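Local coordinates for flagellar hook associated protein type 3 FlgL (Legionella pneumophila subsp. pneumophila, PDB 5YTI), which probably serves as a structural component of the bacterial flagellum, a flagellin-family protein acting at the junction between hook and filament, at residues Q165-T169 / A355-N359; A69-R74 / R348-E353; A218-Y224 / F269-E273; I186-G191 / A329-A334. One frame throughout, in Å; residues are numbered along the deposited sequence.

Contact 1. Residues Q165-T169 / A355-N359; sequences QAVTT and AEKAN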
loop_
_atom_site.group_PDB
_atom_site.type_symbol
_atom_site.label_atom_id
_atom_site.label_comp_id
_atom_site.label_asym_id
_atom_site.label_seq_id
_atom_site.Cartn_x
_atom_site.Cartn_y
_atom_site.Cartn_z
ATOM N N GLN A 165 -18.276 1.817 -18.160
ATOM C CA GLN A 165 -19.248 1.499 -19.187
ATOM C C GLN A 165 -20.664 1.778 -18.741
ATOM O O GLN A 165 -21.074 1.353 -17.644
ATOM C CB GLN A 165 -19.136 0.047 -19.559
ATOM C CG GLN A 165 -17.909 -0.220 -20.376
ATOM C CD GLN A 165 -18.240 -1.032 -21.586
ATOM O OE1 GLN A 165 -18.283 -0.486 -22.682
ATOM N NE2 GLN A 165 -18.529 -2.338 -21.396
ATOM N N ALA A 166 -21.398 2.501 -19.598
ATOM C CA ALA A 166 -22.809 2.782 -19.377
ATOM C C ALA A 166 -23.567 1.453 -19.429
ATOM O O ALA A 166 -23.490 0.737 -20.434
ATOM C CB ALA A 166 -23.329 3.744 -20.438
ATOM N N VAL A 167 -24.251 1.113 -18.329
ATOM C CA VAL A 167 -25.098 -0.085 -18.237
ATOM C C VAL A 167 -26.529 0.218 -17.751
ATOM O O VAL A 167 -27.348 -0.697 -17.614
ATOM C CB VAL A 167 -24.434 -1.156 -17.345
ATOM C CG1 VAL A 167 -23.096 -1.568 -17.932
ATOM C CG2 VAL A 167 -24.214 -0.656 -15.926
ATOM N N THR A 168 -26.794 1.499 -17.451
ATOM C CA THR A 168 -28.140 2.108 -17.365
ATOM C C THR A 168 -27.953 3.582 -17.760
ATOM O O THR A 168 -26.855 3.954 -18.189
ATOM C CB THR A 168 -28.777 2.018 -15.956
ATOM O OG1 THR A 168 -28.145 2.956 -15.061
ATOM C CG2 THR A 168 -28.711 0.587 -15.386
ATOM N N THR A 169 -28.977 4.430 -17.605
ATOM C CA THR A 169 -28.899 5.828 -18.122
ATOM C C THR A 169 -27.942 6.733 -17.340
ATOM O O THR A 169 -27.491 7.781 -17.843
ATOM C CB THR A 169 -30.268 6.542 -18.161
ATOM O OG1 THR A 169 -31.319 5.583 -18.287
ATOM C CG2 THR A 169 -30.318 7.538 -19.341
ATOM N N ALA A 355 -28.654 -3.541 -12.496
ATOM C CA ALA A 355 -28.948 -2.937 -13.782
ATOM C C ALA A 355 -29.789 -3.839 -14.725
ATOM O O ALA A 355 -30.575 -3.327 -15.515
ATOM C CB ALA A 355 -27.650 -2.508 -14.448
ATOM N N GLU A 356 -29.640 -5.163 -14.640
ATOM C CA GLU A 356 -30.424 -6.096 -15.486
ATOM C C GLU A 356 -31.936 -6.016 -15.181
ATOM O O GLU A 356 -32.751 -6.145 -16.102
ATOM C CB GLU A 356 -29.897 -7.552 -15.346
ATOM C CG GLU A 356 -30.422 -8.584 -16.351
ATOM C CD GLU A 356 -29.656 -9.914 -16.312
ATOM O OE1 GLU A 356 -28.942 -10.204 -15.316
ATOM O OE2 GLU A 356 -29.769 -10.686 -17.288
ATOM N N LYS A 357 -32.298 -5.794 -13.905
ATOM C CA LYS A 357 -33.710 -5.634 -13.493
ATOM C C LYS A 357 -34.231 -4.239 -13.856
ATOM O O LYS A 357 -35.419 -4.076 -14.172
ATOM C CB LYS A 357 -33.915 -5.888 -11.985
ATOM C CG LYS A 357 -35.356 -5.688 -11.498
ATOM N N ALA A 358 -33.341 -3.245 -13.814
ATOM C CA ALA A 358 -33.710 -1.847 -14.048
ATOM C C ALA A 358 -33.829 -1.501 -15.538
ATOM O O ALA A 358 -34.526 -0.556 -15.900
ATOM C CB ALA A 358 -32.706 -0.924 -13.386
ATOM N N ASN A 359 -33.125 -2.243 -16.393
ATOM C CA ASN A 359 -33.249 -2.079 -17.846
ATOM C C ASN A 359 -34.445 -2.871 -18.394
ATOM O O ASN A 359 -35.020 -2.503 -19.397
ATOM C CB ASN A 359 -31.947 -2.484 -18.556
ATOM C CG ASN A 359 -30.826 -1.470 -18.345
ATOM O OD1 ASN A 359 -31.045 -0.387 -17.796
ATOM N ND2 ASN A 359 -29.627 -1.808 -18.794
#
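Thr168 and Ala355 make the main apolar touch here, the methyl CG2 of the threonine lying 3.4 Å from CB of the alanine. Ala355 CB points toward the 165-169 segment and also meets Val167, whose CG2 methyl comes within 4.2 Å of it. The same Thr168 methyl, CG2, also lies 3.5 Å from Asn359 OD1, and the side chains of Thr168 and Asn359 cross at about a right angle.

The polar part is a single hydrogen bond: Asn359 ND2 donates to the backbone carbonyl Val167 O over 2.8 Å, with an N-H...O angle of 145°. The nitrogen stands above the carbonyl plane, and the oxygen is tilted 22° from the plane of the amide. With chi1 at -72°, Asn359 CG lies anti to its own carbonyl carbon, which swings the amide across to a carbonyl that its CB does not face.

Phe62 of helix 49-96 packs against both Ala166 and Asn359, and Val167 also rests on Leu352. The chain turns a corner at Val167, where strand 164-168, half of a two-stranded antiparallel hairpin with 171-174, is pinned by a side-chain-to-backbone bond onto the long C-terminal helix 316-374 of this flagellin-family protein.

Contact 2. Residues A69-R74 / R348-E353; sequences ADSALR and RLNQLE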
loop_
_atom_site.group_PDB
_atom_site.type_symbol
_atom_site.label_atom_id
_atom_site.label_comp_id
_atom_site.label_asym_id
_atom_site.label_seq_id
_atom_site.Cartn_x
_atom_site.Cartn_y
_atom_site.Cartn_z
ATOM N N ALA A 69 -19.855 -6.728 -19.572
ATOM C CA ALA A 69 -19.193 -6.377 -18.323
ATOM C C ALA A 69 -19.260 -7.542 -17.342
ATOM O O ALA A 69 -18.248 -7.992 -16.800
ATOM C CB ALA A 69 -19.857 -5.156 -17.719
ATOM N N ASP A 70 -20.474 -8.022 -17.130
ATOM C CA ASP A 70 -20.717 -9.177 -16.303
ATOM C C ASP A 70 -19.743 -10.273 -16.671
ATOM O O ASP A 70 -19.252 -10.963 -15.805
ATOM C CB ASP A 70 -22.157 -9.650 -16.485
ATOM C CG ASP A 70 -22.705 -10.368 -15.271
ATOM O OD1 ASP A 70 -22.279 -11.528 -15.053
ATOM O OD2 ASP A 70 -23.595 -9.785 -14.578
ATOM N N SER A 71 -19.419 -10.425 -17.947
ATOM C CA SER A 71 -18.571 -11.548 -18.353
ATOM C C SER A 71 -17.083 -11.342 -18.167
ATOM O O SER A 71 -16.386 -12.264 -17.714
ATOM C CB SER A 71 -18.864 -11.937 -19.783
ATOM O OG SER A 71 -19.926 -12.853 -19.723
ATOM N N ALA A 72 -16.604 -10.148 -18.528
ATOM C CA ALA A 72 -15.197 -9.778 -18.343
ATOM C C ALA A 72 -14.822 -9.841 -16.867
ATOM O O ALA A 72 -13.717 -10.230 -16.521
ATOM C CB ALA A 72 -14.930 -8.379 -18.899
ATOM N N LEU A 73 -15.759 -9.459 -16.009
ATOM C CA LEU A 73 -15.524 -9.420 -14.578
ATOM C C LEU A 73 -15.485 -10.802 -13.935
ATOM O O LEU A 73 -14.670 -11.054 -13.067
ATOM C CB LEU A 73 -16.594 -8.565 -13.891
ATOM C CG LEU A 73 -16.221 -7.130 -13.497
ATOM C CD1 LEU A 73 -15.476 -6.360 -14.582
ATOM C CD2 LEU A 73 -17.485 -6.395 -13.094
ATOM N N ARG A 74 -16.372 -11.694 -14.347
ATOM C CA ARG A 74 -16.342 -13.069 -13.853
ATOM C C ARG A 74 -15.094 -13.846 -14.333
ATOM O O ARG A 74 -14.534 -14.643 -13.570
ATOM C CB ARG A 74 -17.633 -13.802 -14.223
ATOM C CG ARG A 74 -18.827 -13.393 -13.361
ATOM C CD ARG A 74 -20.049 -14.300 -13.555
ATOM N NE ARG A 74 -21.306 -13.570 -13.356
ATOM C CZ ARG A 74 -21.925 -13.396 -12.188
ATOM N NH1 ARG A 74 -23.057 -12.686 -12.133
ATOM N NH2 ARG A 74 -21.424 -13.923 -11.078
ATOM N N ARG A 348 -19.403 -4.598 -7.815
ATOM C CA ARG A 348 -19.732 -4.222 -9.177
ATOM C C ARG A 348 -20.682 -5.214 -9.823
ATOM O O ARG A 348 -21.638 -4.839 -10.483
ATOM C CB ARG A 348 -18.460 -4.084 -10.003
ATOM C CG ARG A 348 -17.744 -2.776 -9.748
ATOM C CD ARG A 348 -16.496 -2.687 -10.576
ATOM N NE ARG A 348 -15.339 -3.211 -9.883
ATOM C CZ ARG A 348 -14.170 -3.494 -10.461
ATOM N NH1 ARG A 348 -13.975 -3.332 -11.764
ATOM N NH2 ARG A 348 -13.178 -3.973 -9.722
ATOM N N LEU A 349 -20.442 -6.488 -9.625
ATOM C CA LEU A 349 -21.391 -7.450 -10.095
ATOM C C LEU A 349 -22.752 -7.205 -9.460
ATOM O O LEU A 349 -23.757 -7.404 -10.112
ATOM C CB LEU A 349 -20.919 -8.853 -9.777
ATOM C CG LEU A 349 -19.632 -9.302 -10.479
ATOM C CD1 LEU A 349 -19.026 -10.584 -9.880
ATOM C CD2 LEU A 349 -19.885 -9.464 -11.969
ATOM N N ASN A 350 -22.807 -6.796 -8.192
ATOM C CA ASN A 350 -24.114 -6.560 -7.569
ATOM C C ASN A 350 -24.737 -5.286 -8.161
ATOM O O ASN A 350 -25.964 -5.176 -8.249
ATOM C CB ASN A 350 -24.053 -6.542 -6.033
ATOM C CG ASN A 350 -24.044 -7.949 -5.420
ATOM O OD1 ASN A 350 -24.791 -8.843 -5.831
ATOM N ND2 ASN A 350 -23.201 -8.142 -4.417
ATOM N N GLN A 351 -23.898 -4.342 -8.601
ATOM C CA GLN A 351 -24.389 -3.157 -9.354
ATOM C C GLN A 351 -24.987 -3.576 -10.716
ATOM O O GLN A 351 -25.928 -2.954 -11.192
ATOM C CB GLN A 351 -23.277 -2.086 -9.545
ATOM C CG GLN A 351 -23.100 -1.107 -8.368
ATOM C CD GLN A 351 -22.232 0.110 -8.696
ATOM O OE1 GLN A 351 -21.093 -0.018 -9.175
ATOM N NE2 GLN A 351 -22.776 1.305 -8.440
ATOM N N LEU A 352 -24.433 -4.633 -11.314
ATOM C CA LEU A 352 -24.872 -5.131 -12.610
ATOM C C LEU A 352 -26.152 -5.928 -12.519
ATOM O O LEU A 352 -27.086 -5.654 -13.267
ATOM C CB LEU A 352 -23.795 -5.987 -13.270
ATOM C CG LEU A 352 -22.485 -5.253 -13.609
ATOM C CD1 LEU A 352 -21.425 -6.218 -14.135
ATOM C CD2 LEU A 352 -22.736 -4.124 -14.604
ATOM N N GLU A 353 -26.223 -6.902 -11.619
ATOM C CA GLU A 353 -27.479 -7.628 -11.440
ATOM C C GLU A 353 -28.584 -6.617 -11.031
ATOM O O GLU A 353 -29.759 -6.813 -11.333
ATOM C CB GLU A 353 -27.348 -8.852 -10.490
ATOM C CG GLU A 353 -26.445 -9.999 -11.006
ATOM C CD GLU A 353 -26.917 -10.714 -12.305
ATOM O OE1 GLU A 353 -26.652 -11.928 -12.435
ATOM O OE2 GLU A 353 -27.519 -10.105 -13.224
#
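The antiparallel pairing of helix 49-96 with helix 316-374 is carried here by leucines: Leu73 slides past Leu349 in the opposite direction, its CB 3.9 Å from Leu349 CD2. Leu352 pushes its CD1 methyl into the 69-74 segment, lying 3.6 Å from the backbone nitrogen of Asp70 and also touching Ala69 CB and Leu73 CD2. Leu73 CD2 reaches on to Arg348, meeting its CB at 4.0 Å.

Over these segments the axes approach to 10.3 Å at 157° between their N-to-C directions, the arrangement by which N- and C-terminal helices pack together in the rod-like core of flagellin-family proteins.

Along one border runs a salt-bridge network. Asp70 OD1 takes a hydrogen bond from Arg74 NE, one turn on, at 2.8 Å, and a weak second one from NH1; the carboxylate carbon of Asp70 stands anti to its backbone nitrogen (chi1 -153°), which carries the carboxylate out to the border, where OD1 meets Arg74 and OD2 comes near Glu353. From the other helix Glu353 comes up at the guanidinium edge, a long salt bridge with OE1 3.7 Å from Arg74 NH1. Leu349 CD2 lies over one guanidinium face. Asp70 OD2 and Glu353 OE2 are 4.2 Å apart, a like-charge approach that Arg74 would probably offset. The charge of Arg348 is turned elsewhere, to salt bridges with Asp344 and Asp177.

Contact 3. Residues A218-Y224 / F269-E273; sequences AFVPDNY and FNGME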
loop_
_atom_site.group_PDB
_atom_site.type_symbol
_atom_site.label_atom_id
_atom_site.label_comp_id
_atom_site.label_asym_id
_atom_site.label_seq_id
_atom_site.Cartn_x
_atom_site.Cartn_y
_atom_site.Cartn_z
ATOM N N ALA A 218 1.110 8.609 18.413
ATOM C CA ALA A 218 2.526 8.696 18.775
ATOM C C ALA A 218 3.484 8.382 17.590
ATOM O O ALA A 218 4.691 8.528 17.733
ATOM C CB ALA A 218 2.815 7.771 19.942
ATOM N N PHE A 219 2.929 7.961 16.443
ATOM C CA PHE A 219 3.681 7.394 15.339
ATOM C C PHE A 219 4.514 8.443 14.641
ATOM O O PHE A 219 4.030 9.542 14.392
ATOM C CB PHE A 219 2.723 6.805 14.322
ATOM C CG PHE A 219 3.382 6.387 13.033
ATOM C CD1 PHE A 219 4.047 5.182 12.934
ATOM C CD2 PHE A 219 3.315 7.196 11.909
ATOM C CE1 PHE A 219 4.620 4.797 11.746
ATOM C CE2 PHE A 219 3.902 6.820 10.712
ATOM C CZ PHE A 219 4.568 5.625 10.641
ATOM N N VAL A 220 5.759 8.095 14.315
ATOM C CA VAL A 220 6.626 8.991 13.550
ATOM C C VAL A 220 7.364 8.246 12.427
ATOM O O VAL A 220 8.213 7.372 12.671
ATOM C CB VAL A 220 7.665 9.713 14.451
ATOM C CG1 VAL A 220 8.522 10.636 13.599
ATOM C CG2 VAL A 220 6.977 10.488 15.561
ATOM N N PRO A 221 7.049 8.591 11.186
ATOM C CA PRO A 221 7.805 7.885 10.173
ATOM C C PRO A 221 9.285 8.385 10.181
ATOM O O PRO A 221 9.555 9.612 10.267
ATOM C CB PRO A 221 7.060 8.251 8.878
ATOM C CG PRO A 221 6.379 9.583 9.159
ATOM C CD PRO A 221 6.318 9.767 10.660
ATOM N N ASP A 222 10.227 7.440 10.130
ATOM C CA ASP A 222 11.653 7.760 10.112
ATOM C C ASP A 222 12.457 6.532 9.691
ATOM O O ASP A 222 11.955 5.424 9.641
ATOM C CB ASP A 222 12.103 8.248 11.501
ATOM C CG ASP A 222 13.413 9.091 11.485
ATOM O OD1 ASP A 222 14.018 9.261 10.393
ATOM O OD2 ASP A 222 13.828 9.574 12.589
ATOM N N ASN A 223 13.720 6.761 9.372
ATOM C CA ASN A 223 14.701 5.701 9.170
ATOM C C ASN A 223 15.470 5.476 10.484
ATOM O O ASN A 223 16.271 6.326 10.957
ATOM C CB ASN A 223 15.668 6.089 8.055
ATOM C CG ASN A 223 15.090 5.888 6.702
ATOM O OD1 ASN A 223 14.829 4.777 6.332
ATOM N ND2 ASN A 223 14.921 6.942 5.946
ATOM N N TYR A 224 15.214 4.311 11.065
ATOM C CA TYR A 224 15.651 4.009 12.416
ATOM C C TYR A 224 16.753 2.993 12.362
ATOM O O TYR A 224 16.789 2.156 11.489
ATOM C CB TYR A 224 14.473 3.471 13.266
ATOM C CG TYR A 224 13.414 4.505 13.603
ATOM C CD1 TYR A 224 13.563 5.331 14.679
ATOM C CD2 TYR A 224 12.271 4.636 12.833
ATOM C CE1 TYR A 224 12.606 6.286 14.984
ATOM C CE2 TYR A 224 11.301 5.574 13.122
ATOM C CZ TYR A 224 11.463 6.405 14.207
ATOM O OH TYR A 224 10.498 7.367 14.527
ATOM N N PHE A 269 8.833 2.389 20.561
ATOM C CA PHE A 269 9.171 3.768 20.327
ATOM C C PHE A 269 8.277 4.393 19.259
ATOM O O PHE A 269 7.751 3.728 18.367
ATOM C CB PHE A 269 10.662 3.909 19.956
ATOM C CG PHE A 269 11.077 3.122 18.739
ATOM C CD1 PHE A 269 11.444 1.797 18.848
ATOM C CD2 PHE A 269 11.109 3.720 17.479
ATOM C CE1 PHE A 269 11.839 1.088 17.736
ATOM C CE2 PHE A 269 11.456 2.993 16.342
ATOM C CZ PHE A 269 11.833 1.677 16.476
ATOM N N ASN A 270 8.150 5.707 19.354
ATOM C CA ASN A 270 7.325 6.522 18.462
ATOM C C ASN A 270 6.173 5.737 17.840
ATOM O O ASN A 270 6.144 5.483 16.641
ATOM C CB ASN A 270 8.195 7.135 17.373
ATOM C CG ASN A 270 9.120 8.188 17.883
ATOM O OD1 ASN A 270 8.968 8.695 18.996
ATOM N ND2 ASN A 270 10.071 8.565 17.043
ATOM N N GLY A 271 5.253 5.321 18.684
ATOM C CA GLY A 271 4.070 4.611 18.229
ATOM C C GLY A 271 4.198 3.179 17.756
ATOM O O GLY A 271 3.204 2.612 17.346
HETATM N N MSE A 272 5.386 2.582 17.796
HETATM C CA MSE A 272 5.585 1.230 17.224
HETATM C C MSE A 272 6.043 0.276 18.293
HETATM O O MSE A 272 6.711 0.699 19.230
HETATM C CB MSE A 272 6.630 1.223 16.097
HETATM C CG MSE A 272 6.380 2.221 14.967
HETATM SE SE MSE A 272 8.064 2.645 14.023
HETATM C CE MSE A 272 7.260 3.634 12.554
ATOM N N GLU A 273 5.687 -1.010 18.167
ATOM C CA GLU A 273 6.190 -2.072 19.061
ATOM C C GLU A 273 6.760 -3.232 18.230
ATOM O O GLU A 273 6.294 -3.485 17.123
ATOM C CB GLU A 273 5.080 -2.570 20.022
ATOM C CG GLU A 273 4.784 -1.610 21.193
ATOM C CD GLU A 273 3.720 -2.099 22.180
ATOM O OE1 GLU A 273 3.387 -3.322 22.186
ATOM O OE2 GLU A 273 3.232 -1.243 22.975
#
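Phe269 sets the edge of its ring over the face of Tyr224, with CE2 above the ring centre and 3.6 Å from Tyr224 CD1. The stack is edge-to-face: centroids are 4.9 Å apart and the planes are inclined at 57°. A chi1 of 58° places the Phe269 ring between its own backbone nitrogen and carbonyl carbon, bringing it across to the tyrosine. Asp222 lies off toward the rim on the opposite face.

The phenol oxygen is gripped twice. Asn270 ND2 donates to Tyr224 OH at 2.8 Å in a nearly straight bond (174°), with the oxygen in the plane of the amide, while the hydroxyl itself donates to Val220 O at 2.9 Å. These two bonds fix the tyrosine tip and tie it to both segments. The Asn270 amide also packs against Val220, whose CB is 3.7 Å from ND2. Met272, a selenomethionine in this crystal, brings SE to 5.2 Å from the Tyr224 centroid in an oblique Met-aromatic contact.

Gly271, with no side chain and a positive phi, lets the backbones close in, its CA 4.0 Å from Phe219 CA, and a CA-H...O contact joins Phe219 CA to Asn270 O at 3.4 Å.

Asn270 and Gly271 form the two-residue turn of the beta hairpin between strands 266-269 and 272-277. The aromatic pair lies against Ile288 of strand 285-290 and Val240 of strand 236-242, so the hairpin turn packs onto the five-stranded sheet, while Phe219 reaches Asp332 of the second subunit.

Contact 4. Residues I186-G191 / A329-A334; sequences IPSGNG and AQIDSA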
loop_
_atom_site.group_PDB
_atom_site.type_symbol
_atom_site.label_atom_id
_atom_site.label_comp_id
_atom_site.label_asym_id
_atom_site.label_seq_id
_atom_site.Cartn_x
_atom_site.Cartn_y
_atom_site.Cartn_z
ATOM N N ILE A 186 2.060 -2.665 -3.025
ATOM C CA ILE A 186 1.609 -3.364 -1.826
ATOM C C ILE A 186 2.689 -3.065 -0.845
ATOM O O ILE A 186 3.862 -3.226 -1.158
ATOM C CB ILE A 186 1.565 -4.869 -2.039
ATOM C CG1 ILE A 186 0.704 -5.175 -3.244
ATOM C CG2 ILE A 186 1.043 -5.567 -0.808
ATOM C CD1 ILE A 186 0.453 -6.646 -3.428
ATOM N N PRO A 187 2.318 -2.588 0.330
ATOM C CA PRO A 187 3.406 -2.120 1.148
ATOM C C PRO A 187 4.161 -3.289 1.760
ATOM O O PRO A 187 3.589 -4.372 2.064
ATOM C CB PRO A 187 2.713 -1.256 2.221
ATOM C CG PRO A 187 1.274 -1.168 1.803
ATOM C CD PRO A 187 1.025 -2.415 0.998
ATOM N N SER A 188 5.458 -3.049 1.907
ATOM C CA SER A 188 6.382 -4.001 2.488
ATOM C C SER A 188 6.303 -3.972 3.991
ATOM O O SER A 188 5.689 -3.076 4.586
ATOM C CB SER A 188 7.797 -3.646 2.082
ATOM O OG SER A 188 8.074 -2.276 2.382
ATOM N N GLY A 189 6.965 -4.937 4.613
ATOM C CA GLY A 189 6.964 -5.049 6.063
ATOM C C GLY A 189 5.578 -5.454 6.507
ATOM O O GLY A 189 4.830 -6.151 5.770
ATOM N N ASN A 190 5.219 -4.962 7.681
ATOM C CA ASN A 190 3.944 -5.256 8.275
ATOM C C ASN A 190 2.892 -4.349 7.727
ATOM O O ASN A 190 1.754 -4.365 8.223
ATOM C CB ASN A 190 3.990 -5.043 9.786
ATOM C CG ASN A 190 4.449 -3.664 10.162
ATOM O OD1 ASN A 190 4.314 -2.728 9.384
ATOM N ND2 ASN A 190 5.026 -3.536 11.355
ATOM N N GLY A 191 3.282 -3.516 6.765
ATOM C CA GLY A 191 2.358 -2.635 6.096
ATOM C C GLY A 191 2.655 -1.191 6.383
ATOM O O GLY A 191 2.277 -0.301 5.615
ATOM N N ALA A 329 4.540 -11.331 6.458
ATOM C CA ALA A 329 3.620 -10.194 6.467
ATOM C C ALA A 329 3.291 -9.751 5.057
ATOM O O ALA A 329 2.186 -9.304 4.785
ATOM C CB ALA A 329 4.194 -9.028 7.259
ATOM N N GLN A 330 4.251 -9.887 4.154
ATOM C CA GLN A 330 4.055 -9.384 2.803
ATOM C C GLN A 330 3.162 -10.260 1.954
ATOM O O GLN A 330 2.298 -9.755 1.228
ATOM C CB GLN A 330 5.402 -9.160 2.132
ATOM C CG GLN A 330 6.098 -7.960 2.747
ATOM C CD GLN A 330 7.390 -7.602 2.060
ATOM O OE1 GLN A 330 8.210 -6.907 2.660
ATOM N NE2 GLN A 330 7.581 -8.049 0.794
ATOM N N ILE A 331 3.412 -11.563 2.031
ATOM C CA ILE A 331 2.489 -12.552 1.538
ATOM C C ILE A 331 1.080 -12.288 2.045
ATOM O O ILE A 331 0.156 -12.379 1.254
ATOM C CB ILE A 331 2.869 -13.950 1.983
ATOM C CG1 ILE A 331 3.937 -14.517 1.076
ATOM C CG2 ILE A 331 1.664 -14.847 1.934
ATOM C CD1 ILE A 331 3.647 -14.304 -0.388
ATOM N N ASP A 332 0.913 -11.958 3.330
ATOM C CA ASP A 332 -0.411 -11.693 3.863
ATOM C C ASP A 332 -0.964 -10.398 3.340
ATOM O O ASP A 332 -2.097 -10.365 2.885
ATOM C CB ASP A 332 -0.414 -11.634 5.381
ATOM C CG ASP A 332 -0.246 -13.001 6.021
ATOM O OD1 ASP A 332 -0.178 -13.989 5.247
ATOM O OD2 ASP A 332 -0.176 -13.095 7.278
ATOM N N SER A 333 -0.180 -9.321 3.422
ATOM C CA SER A 333 -0.599 -8.010 2.909
ATOM C C SER A 333 -1.194 -8.152 1.509
ATOM O O SER A 333 -2.136 -7.444 1.151
ATOM C CB SER A 333 0.589 -7.057 2.844
ATOM O OG SER A 333 0.720 -6.265 4.021
ATOM N N ALA A 334 -0.630 -9.087 0.749
ATOM C CA ALA A 334 -0.978 -9.317 -0.614
ATOM C C ALA A 334 -2.165 -10.242 -0.731
ATOM O O ALA A 334 -2.987 -10.099 -1.610
ATOM C CB ALA A 334 0.208 -9.919 -1.342
#
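Gln330, Ile186 and Ser333 give up the most surface where a type II' beta turn, Ser188 to Gly191, and the residues leading into it lie along helix 316-374. Gln330 supplies the polar link. Its chain is extended beyond CG (chi2 -175°), and OE1 accepts a hydrogen bond from Gly189 N, the residue with positive phi at the first corner of the turn, at 3.0 Å and an N-H...O angle of 167°. The same oxygen lies against Ser188 CB. At the other end of the amide, NE2 is bonded to Thr299 OG1, so this buried group is held at both its oxygen and its nitrogen and joins the turn to helix 296-307.

Ile186 covers the next part of the helix with two branches: CG2 sits 4.0 Å from Ser333 CB, and CD1 is 3.9 Å from Ala334 CB. Both Ile186 and Ala334 also rest on Ile296.

Ser333 points toward the residues leading into the turn; its CB meets both Ile186 CG2 and the carbonyl oxygen of Pro187, which lie on the same side of it.

The second subunit of the assembly meets the same region: Pro187 packs on its Pro187, and its Arg192 bonds to Asn190 O through NH2 and packs on Ser333. At the start of the helical segment, the methyl CB of Ala329 lies 3.3 Å from Gly189 O and 3.9 Å from Asn190 CA.

Overall arrangement
Contacts 1, 2 and 4 all use helix 316-374, the long element of the model, whereas contact 3 joins parts of the beta domain alone. Contacts 1 and 2 have centres 11 Å apart and meet through Val167 CG2 and Leu352 CD2, 4.0 Å apart. Contacts 1 and 4 are buried, and each fastens non-helical chain to the helix with one hydrogen bond to a backbone atom. Contact 2 is partly buried, with leucines inside and charges along its border. Contact 3, also partly buried, relies on aromatic rings and a phenol. Contact 4 lies near the chain centre; contacts 3 and 4, about 18 Å apart between centres, both touch the second subunit.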